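Local coordinates for protein beta sliding clamp (PDB 5WCE) that forms a ring-shaped head-to-tail homodimer around DNA and probably tethers DNA polymerases and other proteins to it, conferring processivity, at residues 281-286 with 292-297; 86-91 with 107-112; 133-138 with 235-240. All coordinates share one frame; numbering follows the deposited sequence.

Contact 1: residues 281-286 with 292-297; sequences DRVATI and RSVKLA
The backbone bond from Thr-285 N to Asp-281 O, 3.3 Å long, spans the helical turn that presents Val-283 and Ala-284 to Val-294 and Arg-292. The touching is by van der Waals contact, methyl on methyl at the valines and a methyl against a guanidinium face at Ala-284, and is modest in extent, about 143 Å² in all. Val-283 and Val-294 point their side chains at each other and meet through one methyl apiece, CG2 to CG2 at 4.2 Å. One residue further along the chain, where the two backbones come nearest, the CA atoms of Ala-284 and Arg-292 are 6.7 Å apart, and the small CB of Ala-284 lies over one face of the Arg-292 guanidinium, 4.1 Å from NH2. The arginine gets there by folding: CG stands anti to the carbonyl carbon (chi1 -57°), and bends at chi2 (102°) and chi3 (84°) bring the head back over the alanine. This is one of two conformers of Arg-292, which makes the guanidinium contact the less certain half. In it, NH2 remains 5.2 Å from Asp-281 OD1, too far for a salt bridge; OD1 instead pairs with Lys-87 NZ of the second subunit. Arg-282 NE binds Glu-317, and its NH1 reaches Lys-87 O of the second subunit, so the polar side of this helix faces the dimer interface while Val-283 and Ala-284 face inward. The contact joins helix 273-284 to strand 293-299 in the C-terminal clamp domain, with Val-307 of strand 302-308 touching both valines, Ala-334 and Leu-337 of helix 334-343 packing on Val-294, and strand 293-299 running antiparallel between 302-308 and 328-333.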
loop_
_atom_site.group_PDB
_atom_site.type_symbol
_atom_site.label_atom_id
_atom_site.label_comp_id
_atom_site.label_asym_id
_atom_site.label_seq_id
_atom_site.Cartn_x
_atom_site.Cartn_y
_atom_site.Cartn_z
ATOM N N ASP A 281 1.590 -18.750 -12.944
ATOM C CA ASP A 281 2.208 -17.614 -12.290
ATOM C C ASP A 281 3.725 -17.570 -12.526
ATOM O O ASP A 281 4.271 -16.505 -12.869
ATOM C CB ASP A 281 1.860 -17.677 -10.802
ATOM C CG ASP A 281 2.273 -16.437 -10.041
ATOM O OD1 ASP A 281 2.309 -15.355 -10.626
ATOM O OD2 ASP A 281 2.598 -16.585 -8.855
ATOM N N ARG A 282 4.405 -18.712 -12.418
ATOM C CA ARG A 282 5.820 -18.776 -12.746
ATOM C C ARG A 282 6.162 -18.316 -14.154
ATOM O O ARG A 282 7.005 -17.418 -14.340
ATOM C CB ARG A 282 6.390 -20.187 -12.580
ATOM C CG ARG A 282 6.982 -20.455 -11.251
ATOM C CD ARG A 282 7.748 -21.745 -11.251
ATOM N NE ARG A 282 6.824 -22.876 -11.328
ATOM C CZ ARG A 282 6.123 -23.380 -10.315
ATOM N NH1 ARG A 282 6.205 -22.865 -9.093
ATOM N NH2 ARG A 282 5.326 -24.424 -10.545
ATOM N N VAL A 283 5.533 -18.948 -15.161
ATOM C CA VAL A 283 5.896 -18.651 -16.550
ATOM C C VAL A 283 5.521 -17.222 -16.926
ATOM O O VAL A 283 6.218 -16.619 -17.740
ATOM C CB VAL A 283 5.333 -19.666 -17.546
ATOM C CG1 VAL A 283 5.958 -21.028 -17.311
ATOM C CG2 VAL A 283 3.832 -19.750 -17.505
ATOM N N ALA A 284 4.478 -16.671 -16.310
ATOM C CA ALA A 284 4.069 -15.285 -16.571
ATOM C C ALA A 284 5.040 -14.211 -16.013
ATOM O O ALA A 284 5.039 -13.077 -16.470
ATOM C CB ALA A 284 2.675 -15.031 -16.026
ATOM N N THR A 285 5.831 -14.611 -15.032
ATOM C CA THR A 285 6.897 -13.801 -14.507
ATOM C C THR A 285 7.899 -13.284 -15.472
ATOM O O THR A 285 8.577 -12.309 -15.108
ATOM C CB THR A 285 7.753 -14.565 -13.492
ATOM O OG1 THR A 285 6.878 -15.153 -12.539
ATOM C CG2 THR A 285 8.661 -13.635 -12.707
ATOM N N ILE A 286 8.112 -13.909 -16.621
ATOM C CA ILE A 286 9.126 -13.306 -17.540
ATOM C C ILE A 286 8.623 -11.977 -18.121
ATOM O O ILE A 286 9.437 -11.295 -18.733
ATOM C CB ILE A 286 9.720 -14.145 -18.734
ATOM C CG1 ILE A 286 8.676 -14.885 -19.462
ATOM C CG2 ILE A 286 10.949 -15.003 -18.366
ATOM C CD1 ILE A 286 7.530 -14.072 -19.919
ATOM N N ARG A 292 -0.360 -9.954 -20.216
ATOM C CA ARG A 292 0.554 -11.075 -20.396
ATOM C C ARG A 292 -0.309 -12.224 -20.907
ATOM O O ARG A 292 -1.197 -12.615 -20.227
ATOM C CB ARG A 292 1.186 -11.550 -19.044
ATOM C CG ARG A 292 1.967 -10.535 -18.212
ATOM C CD ARG A 292 1.174 -10.001 -17.023
ATOM N NE ARG A 292 1.211 -10.832 -15.814
ATOM C CZ ARG A 292 0.165 -11.524 -15.385
ATOM N NH1 ARG A 292 -0.933 -11.488 -16.078
ATOM N NH2 ARG A 292 0.207 -12.244 -14.280
ATOM N N SER A 293 -0.023 -12.745 -22.089
ATOM C CA SER A 293 -0.697 -13.951 -22.579
ATOM C C SER A 293 0.133 -15.229 -22.317
ATOM O O SER A 293 1.363 -15.194 -22.403
ATOM C CB SER A 293 -0.904 -13.830 -24.066
ATOM O OG SER A 293 -1.785 -12.731 -24.293
ATOM N N VAL A 294 -0.560 -16.348 -22.109
ATOM C CA VAL A 294 0.082 -17.648 -21.931
ATOM C C VAL A 294 -0.511 -18.634 -22.951
ATOM O O VAL A 294 -1.736 -18.694 -23.129
ATOM C CB VAL A 294 -0.047 -18.138 -20.484
ATOM C CG1 VAL A 294 -1.475 -18.226 -20.021
ATOM C CG2 VAL A 294 0.625 -19.493 -20.267
ATOM N N LYS A 295 0.380 -19.381 -23.598
ATOM C CA LYS A 295 -0.004 -20.481 -24.480
ATOM C C LYS A 295 -0.089 -21.814 -23.717
ATOM O O LYS A 295 0.825 -22.144 -22.991
ATOM C CB LYS A 295 0.998 -20.618 -25.628
ATOM C CG LYS A 295 0.658 -21.736 -26.618
ATOM C CD LYS A 295 1.697 -21.639 -27.738
ATOM C CE LYS A 295 1.658 -22.744 -28.737
ATOM N NZ LYS A 295 2.866 -22.514 -29.609
ATOM N N LEU A 296 -1.183 -22.545 -23.904
ATOM C CA LEU A 296 -1.420 -23.865 -23.318
ATOM C C LEU A 296 -1.393 -24.835 -24.497
ATOM O O LEU A 296 -2.295 -24.796 -25.368
ATOM C CB LEU A 296 -2.789 -23.964 -22.639
ATOM C CG LEU A 296 -3.050 -23.358 -21.259
ATOM C CD1 LEU A 296 -2.723 -21.872 -21.254
ATOM C CD2 LEU A 296 -4.473 -23.604 -20.784
ATOM N N ALA A 297 -0.326 -25.643 -24.581
ATOM C CA ALA A 297 -0.248 -26.704 -25.559
ATOM C C ALA A 297 -0.736 -27.978 -24.860
ATOM O O ALA A 297 -0.066 -28.527 -23.976
ATOM C CB ALA A 297 1.176 -26.841 -26.083
#

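Contact 2: residues 86-91 with 107-112; sequences RKLPDG and IQAGRS
Leu-88 sets its forked end on the methyl of Ala-109: CD1 and CD2 each lie 3.9 Å from Ala-109 CB, so the alanine is met by both branches at once. The leucine has much the greatest share of the buried surface, 65 Å² against 34 Å² for Ala-109 and 17 Å² for Ser-112. With chi1 at -65° its CG lies beside the backbone N, which aims the fork from the loop after helix 78-87 toward the strand. The CD2 branch also passes Ser-112, with OG at 4.2 Å, an approach of carbon to hydroxyl without a bond. Ala-109 and Ser-112 are the ends of a type II' beta turn, the tight two-residue hairpin linking the antiparallel strands 105-109 and 112-116 of the N-terminal domain. Two backbone bonds, Ala-109 N to Ser-112 O and Ser-112 N to Ala-109 O, both 3.0 Å, close it. Gly-110, with a positive phi of 63°, takes the first corner, a backbone shape that suits glycine. The hairpin therefore offers one small methyl and one hydroxyl side by side to the leucine, whose other neighbours include Val-94 on strand 93-97 and Arg-14 at the start of helix 14-25. From across the dimer interface, Arg-282 of the second subunit packs on Leu-88, Pro-89 and Ser-112. Ser-112 also pairs antiparallel with a strand of that subunit, continuing the sheet from one molecule into the next.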
loop_
_atom_site.group_PDB
_atom_site.type_symbol
_atom_site.label_atom_id
_atom_site.label_comp_id
_atom_site.label_asym_id
_atom_site.label_seq_id
_atom_site.Cartn_x
_atom_site.Cartn_y
_atom_site.Cartn_z
ATOM N N ARG A 86 -12.114 10.065 14.986
ATOM C CA ARG A 86 -11.127 9.001 15.074
ATOM C C ARG A 86 -9.977 9.366 16.026
ATOM O O ARG A 86 -9.505 8.537 16.771
ATOM C CB ARG A 86 -10.574 8.683 13.682
ATOM C CG ARG A 86 -9.919 7.309 13.585
ATOM C CD ARG A 86 -9.320 7.029 12.219
ATOM N NE ARG A 86 -8.354 8.059 11.828
ATOM C CZ ARG A 86 -7.145 8.266 12.372
ATOM N NH1 ARG A 86 -6.683 7.544 13.410
ATOM N NH2 ARG A 86 -6.374 9.244 11.908
ATOM N N LYS A 87 -9.547 10.614 16.023
ATOM C CA LYS A 87 -8.417 11.035 16.807
ATOM C C LYS A 87 -8.803 11.452 18.213
ATOM O O LYS A 87 -7.909 11.693 19.018
ATOM C CB LYS A 87 -7.706 12.190 16.114
ATOM C CG LYS A 87 -7.152 11.811 14.773
ATOM C CD LYS A 87 -6.536 13.020 14.076
ATOM C CE LYS A 87 -6.147 12.726 12.613
ATOM N NZ LYS A 87 -5.477 13.974 12.085
ATOM N N LEU A 88 -10.097 11.555 18.522
ATOM C CA LEU A 88 -10.503 11.877 19.877
ATOM C C LEU A 88 -10.144 10.741 20.845
ATOM O O LEU A 88 -10.057 9.609 20.447
ATOM C CB LEU A 88 -12.001 12.222 19.953
ATOM C CG LEU A 88 -12.495 13.480 19.230
ATOM C CD1 LEU A 88 -14.010 13.587 19.171
ATOM C CD2 LEU A 88 -11.890 14.703 19.872
ATOM N N PRO A 89 -9.901 11.057 22.132
ATOM C CA PRO A 89 -9.540 9.967 23.076
ATOM C C PRO A 89 -10.619 8.880 23.157
ATOM O O PRO A 89 -11.807 9.193 23.073
ATOM C CB PRO A 89 -9.427 10.659 24.409
ATOM C CG PRO A 89 -9.559 12.110 24.156
ATOM C CD PRO A 89 -10.159 12.318 22.821
ATOM N N ASP A 90 -10.198 7.630 23.308
ATOM C CA ASP A 90 -11.089 6.494 23.605
ATOM C C ASP A 90 -12.034 6.836 24.756
ATOM O O ASP A 90 -11.627 7.427 25.765
ATOM C CB ASP A 90 -10.287 5.291 24.115
ATOM C CG ASP A 90 -9.569 4.572 23.054
ATOM O OD1 ASP A 90 -9.752 4.880 21.864
ATOM O OD2 ASP A 90 -8.781 3.669 23.429
ATOM N N GLY A 91 -13.296 6.477 24.605
ATOM C CA GLY A 91 -14.269 6.731 25.640
ATOM C C GLY A 91 -14.786 8.136 25.775
ATOM O O GLY A 91 -15.643 8.376 26.617
ATOM N N ILE A 107 -17.841 20.960 17.526
ATOM C CA ILE A 107 -17.586 19.612 18.000
ATOM C C ILE A 107 -16.688 19.819 19.173
ATOM O O ILE A 107 -15.586 20.424 19.035
ATOM C CB ILE A 107 -16.883 18.703 16.957
ATOM C CG1 ILE A 107 -17.726 18.588 15.684
ATOM C CG2 ILE A 107 -16.565 17.320 17.524
ATOM C CD1 ILE A 107 -17.120 19.327 14.537
ATOM N N GLN A 108 -17.142 19.348 20.324
ATOM C CA GLN A 108 -16.346 19.469 21.530
ATOM C C GLN A 108 -16.264 18.140 22.258
ATOM O O GLN A 108 -17.268 17.425 22.409
ATOM C CB GLN A 108 -16.980 20.498 22.409
ATOM C CG GLN A 108 -16.237 20.620 23.723
ATOM C CD GLN A 108 -16.067 22.053 24.093
ATOM O OE1 GLN A 108 -17.009 22.855 23.936
ATOM N NE2 GLN A 108 -14.858 22.412 24.539
ATOM N N ALA A 109 -15.073 17.843 22.746
ATOM C CA ALA A 109 -14.793 16.639 23.499
ATOM C C ALA A 109 -13.504 16.814 24.258
ATOM O O ALA A 109 -12.473 17.106 23.661
ATOM C CB ALA A 109 -14.634 15.467 22.565
ATOM N N GLY A 110 -13.591 16.642 25.577
ATOM C CA GLY A 110 -12.451 16.804 26.479
ATOM C C GLY A 110 -12.029 18.233 26.362
ATOM O O GLY A 110 -12.827 19.118 26.479
ATOM N N ARG A 111 -10.770 18.440 26.016
ATOM C CA ARG A 111 -10.214 19.790 25.913
ATOM C C ARG A 111 -10.023 20.236 24.437
ATOM O O ARG A 111 -9.263 21.174 24.179
ATOM C CB ARG A 111 -8.871 19.793 26.697
ATOM C CG ARG A 111 -9.055 19.407 28.178
ATOM C CD ARG A 111 -8.933 20.601 29.108
ATOM N NE ARG A 111 -7.511 20.722 29.348
ATOM C CZ ARG A 111 -6.816 21.802 29.659
ATOM N NH1 ARG A 111 -7.357 22.995 29.884
ATOM N NH2 ARG A 111 -5.511 21.643 29.757
ATOM N N SER A 112 -10.642 19.516 23.501
ATOM C CA SER A 112 -10.676 19.872 22.071
ATOM C C SER A 112 -11.994 20.517 21.647
ATOM O O SER A 112 -13.087 20.041 22.040
ATOM C CB SER A 112 -10.573 18.613 21.175
ATOM O OG SER A 112 -9.535 17.764 21.562
#

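Contact 3: residues 133-138 with 235-240; sequences SSRIAV and KVRFEF
A surface salt bridge, reaching over an intervening strand, ties Arg-135 to Glu-239: strand 226-231 lies between strand 235-240 and edge strand 136-139, which Arg-135 just precedes. The nearest CA atoms, those of Arg-135 and Glu-239, are 8.7 Å apart. Arg-135 grips the carboxylate side-on through two nitrogens that share one oxygen: NE lies 2.8 Å from Glu-239 OE2, with a bent N-H...O angle of 143°, and NH2 lies 2.9 Å from the same atom, on its syn lone pair. OE2 sits near the guanidinium plane, at its edge, although the carboxylate is turned 52° against that plane; OE1 accepts only a weak bond from NE. An extended chain from CG to NE (chi3 -178°) carries the Arg-135 head over Asp-228 and Gln-230 of strand 226-231. Arg-237 NH1 also bridges to OE2, at a distance too short to be trusted in detail, bonds to Gln-230 OE1, and lies 3.6 Å from Arg-135 NH2. With an alanine in place of Glu-239 the two guanidinium groups would probably be left close together without their shared carboxylate, and Arg-135 freer to turn. Phe-238 and Phe-240 point to the other face, against helix 210-220. The arrangement is a salt-bridge network on the antiparallel sheet that continues from central-domain strand 243-248 into N-terminal strand 58-65.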
loop_
_atom_site.group_PDB
_atom_site.type_symbol
_atom_site.label_atom_id
_atom_site.label_comp_id
_atom_site.label_asym_id
_atom_site.label_seq_id
_atom_site.Cartn_x
_atom_site.Cartn_y
_atom_site.Cartn_z
ATOM N N SER A 133 -39.525 -3.156 -4.212
ATOM C CA SER A 133 -40.191 -4.341 -3.664
ATOM C C SER A 133 -40.202 -4.292 -2.117
ATOM O O SER A 133 -39.448 -3.521 -1.478
ATOM C CB SER A 133 -39.472 -5.602 -4.085
ATOM O OG SER A 133 -38.147 -5.708 -3.538
ATOM N N SER A 134 -41.031 -5.154 -1.538
ATOM C CA SER A 134 -40.891 -5.511 -0.122
ATOM C C SER A 134 -39.509 -6.111 0.143
ATOM O O SER A 134 -38.849 -6.643 -0.756
ATOM C CB SER A 134 -42.005 -6.495 0.328
ATOM O OG SER A 134 -42.003 -7.681 -0.448
ATOM N N ARG A 135 -39.083 -6.000 1.391
ATOM C CA ARG A 135 -37.828 -6.552 1.870
ATOM C C ARG A 135 -37.775 -8.065 1.651
ATOM O O ARG A 135 -38.707 -8.780 1.964
ATOM C CB ARG A 135 -37.622 -6.228 3.348
ATOM C CG ARG A 135 -37.282 -4.764 3.566
ATOM C CD ARG A 135 -37.350 -4.406 5.039
ATOM N NE ARG A 135 -37.056 -2.995 5.195
ATOM C CZ ARG A 135 -37.911 -2.006 4.904
ATOM N NH1 ARG A 135 -39.162 -2.258 4.471
ATOM N NH2 ARG A 135 -37.516 -0.752 5.064
ATOM N N ILE A 136 -36.653 -8.501 1.097
ATOM C CA ILE A 136 -36.332 -9.897 0.872
ATOM C C ILE A 136 -35.102 -10.209 1.731
ATOM O O ILE A 136 -34.027 -9.694 1.475
ATOM C CB ILE A 136 -35.993 -10.112 -0.601
ATOM C CG1 ILE A 136 -37.197 -9.774 -1.482
ATOM C CG2 ILE A 136 -35.514 -11.524 -0.825
ATOM C CD1 ILE A 136 -36.872 -9.524 -2.933
ATOM N N ALA A 137 -35.244 -11.071 2.733
ATOM C CA ALA A 137 -34.119 -11.468 3.595
ATOM C C ALA A 137 -33.233 -12.457 2.855
ATOM O O ALA A 137 -33.720 -13.454 2.322
ATOM C CB ALA A 137 -34.602 -12.076 4.891
ATOM N N VAL A 138 -31.951 -12.100 2.754
ATOM C CA VAL A 138 -30.939 -12.907 2.118
ATOM C C VAL A 138 -29.883 -13.248 3.127
ATOM O O VAL A 138 -29.303 -12.364 3.764
ATOM C CB VAL A 138 -30.286 -12.211 0.889
ATOM C CG1 VAL A 138 -29.378 -13.179 0.159
ATOM C CG2 VAL A 138 -31.374 -11.660 -0.036
ATOM N N LYS A 235 -33.957 0.870 -9.030
ATOM C CA LYS A 235 -33.237 0.989 -7.735
ATOM C C LYS A 235 -33.012 -0.331 -7.074
ATOM O O LYS A 235 -33.755 -1.291 -7.287
ATOM C CB LYS A 235 -33.995 1.854 -6.726
ATOM C CG LYS A 235 -34.191 3.275 -7.192
ATOM C CD LYS A 235 -34.084 4.277 -6.105
ATOM C CE LYS A 235 -33.515 5.588 -6.638
ATOM N NZ LYS A 235 -34.616 6.454 -6.966
ATOM N N VAL A 236 -31.988 -0.362 -6.247
ATOM C CA VAL A 236 -31.717 -1.474 -5.374
ATOM C C VAL A 236 -31.420 -0.895 -3.984
ATOM O O VAL A 236 -30.861 0.205 -3.870
ATOM C CB VAL A 236 -30.602 -2.375 -5.954
ATOM C CG1 VAL A 236 -29.288 -1.679 -6.073
ATOM C CG2 VAL A 236 -30.377 -3.582 -5.095
ATOM N N ARG A 237 -31.863 -1.589 -2.947
ATOM C CA ARG A 237 -31.610 -1.189 -1.559
ATOM C C ARG A 237 -31.174 -2.393 -0.736
ATOM O O ARG A 237 -31.814 -3.455 -0.749
ATOM C CB ARG A 237 -32.826 -0.525 -0.955
ATOM C CG ARG A 237 -32.625 0.090 0.436
ATOM C CD ARG A 237 -33.792 0.983 0.767
ATOM N NE ARG A 237 -33.617 1.609 2.056
ATOM C CZ ARG A 237 -33.855 1.049 3.230
ATOM N NH1 ARG A 237 -34.372 -0.183 3.309
ATOM N NH2 ARG A 237 -33.669 1.776 4.344
ATOM N N PHE A 238 -30.072 -2.223 -0.022
ATOM C CA PHE A 238 -29.561 -3.215 0.898
ATOM C C PHE A 238 -29.732 -2.602 2.284
ATOM O O PHE A 238 -29.245 -1.486 2.537
ATOM C CB PHE A 238 -28.105 -3.468 0.680
ATOM C CG PHE A 238 -27.738 -3.938 -0.684
ATOM C CD1 PHE A 238 -27.600 -5.305 -0.938
ATOM C CD2 PHE A 238 -27.389 -3.020 -1.696
ATOM C CE1 PHE A 238 -27.231 -5.753 -2.186
ATOM C CE2 PHE A 238 -27.013 -3.480 -2.941
ATOM C CZ PHE A 238 -26.929 -4.851 -3.178
ATOM N N GLU A 239 -30.377 -3.325 3.175
ATOM C CA GLU A 239 -30.439 -2.939 4.594
ATOM C C GLU A 239 -29.624 -3.903 5.491
ATOM O O GLU A 239 -29.841 -5.144 5.453
ATOM C CB GLU A 239 -31.883 -2.980 5.023
ATOM C CG GLU A 239 -32.436 -1.740 5.653
ATOM C CD GLU A 239 -33.860 -1.969 6.050
ATOM O OE1 GLU A 239 -34.125 -2.824 6.941
ATOM O OE2 GLU A 239 -34.737 -1.366 5.414
ATOM N N PHE A 240 -28.749 -3.311 6.328
ATOM C CA PHE A 240 -27.821 -4.036 7.219
ATOM C C PHE A 240 -28.072 -3.518 8.638
ATOM O O PHE A 240 -27.253 -2.692 9.159
ATOM C CB PHE A 240 -26.376 -3.687 6.888
ATOM C CG PHE A 240 -26.034 -3.627 5.410
ATOM C CD1 PHE A 240 -25.491 -4.769 4.771
ATOM C CD2 PHE A 240 -26.132 -2.449 4.690
ATOM C CE1 PHE A 240 -25.113 -4.721 3.459
ATOM C CE2 PHE A 240 -25.780 -2.402 3.360
ATOM C CZ PHE A 240 -25.282 -3.550 2.736
#

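How the contacts relate
Contacts 1 and 2 are buried, each setting the end of a helix, or the loop after it, against a strand; contact 3 is a surface contact and ionic, joining the loop before an edge strand to a strand two places in. The first two lie in different domains, C-terminal and N-terminal, with nearest atoms about 34 Å apart within one subunit, yet they belong to complementary sides of the head-to-tail interface. Contact 3, nearer the chain's centre, touches no other subunit of the assembly. Contacts 1 and 2 rest on methyl packing close behind the interface, with a guanidinium or hydroxyl at the margin, whereas contact 3 is held by charge.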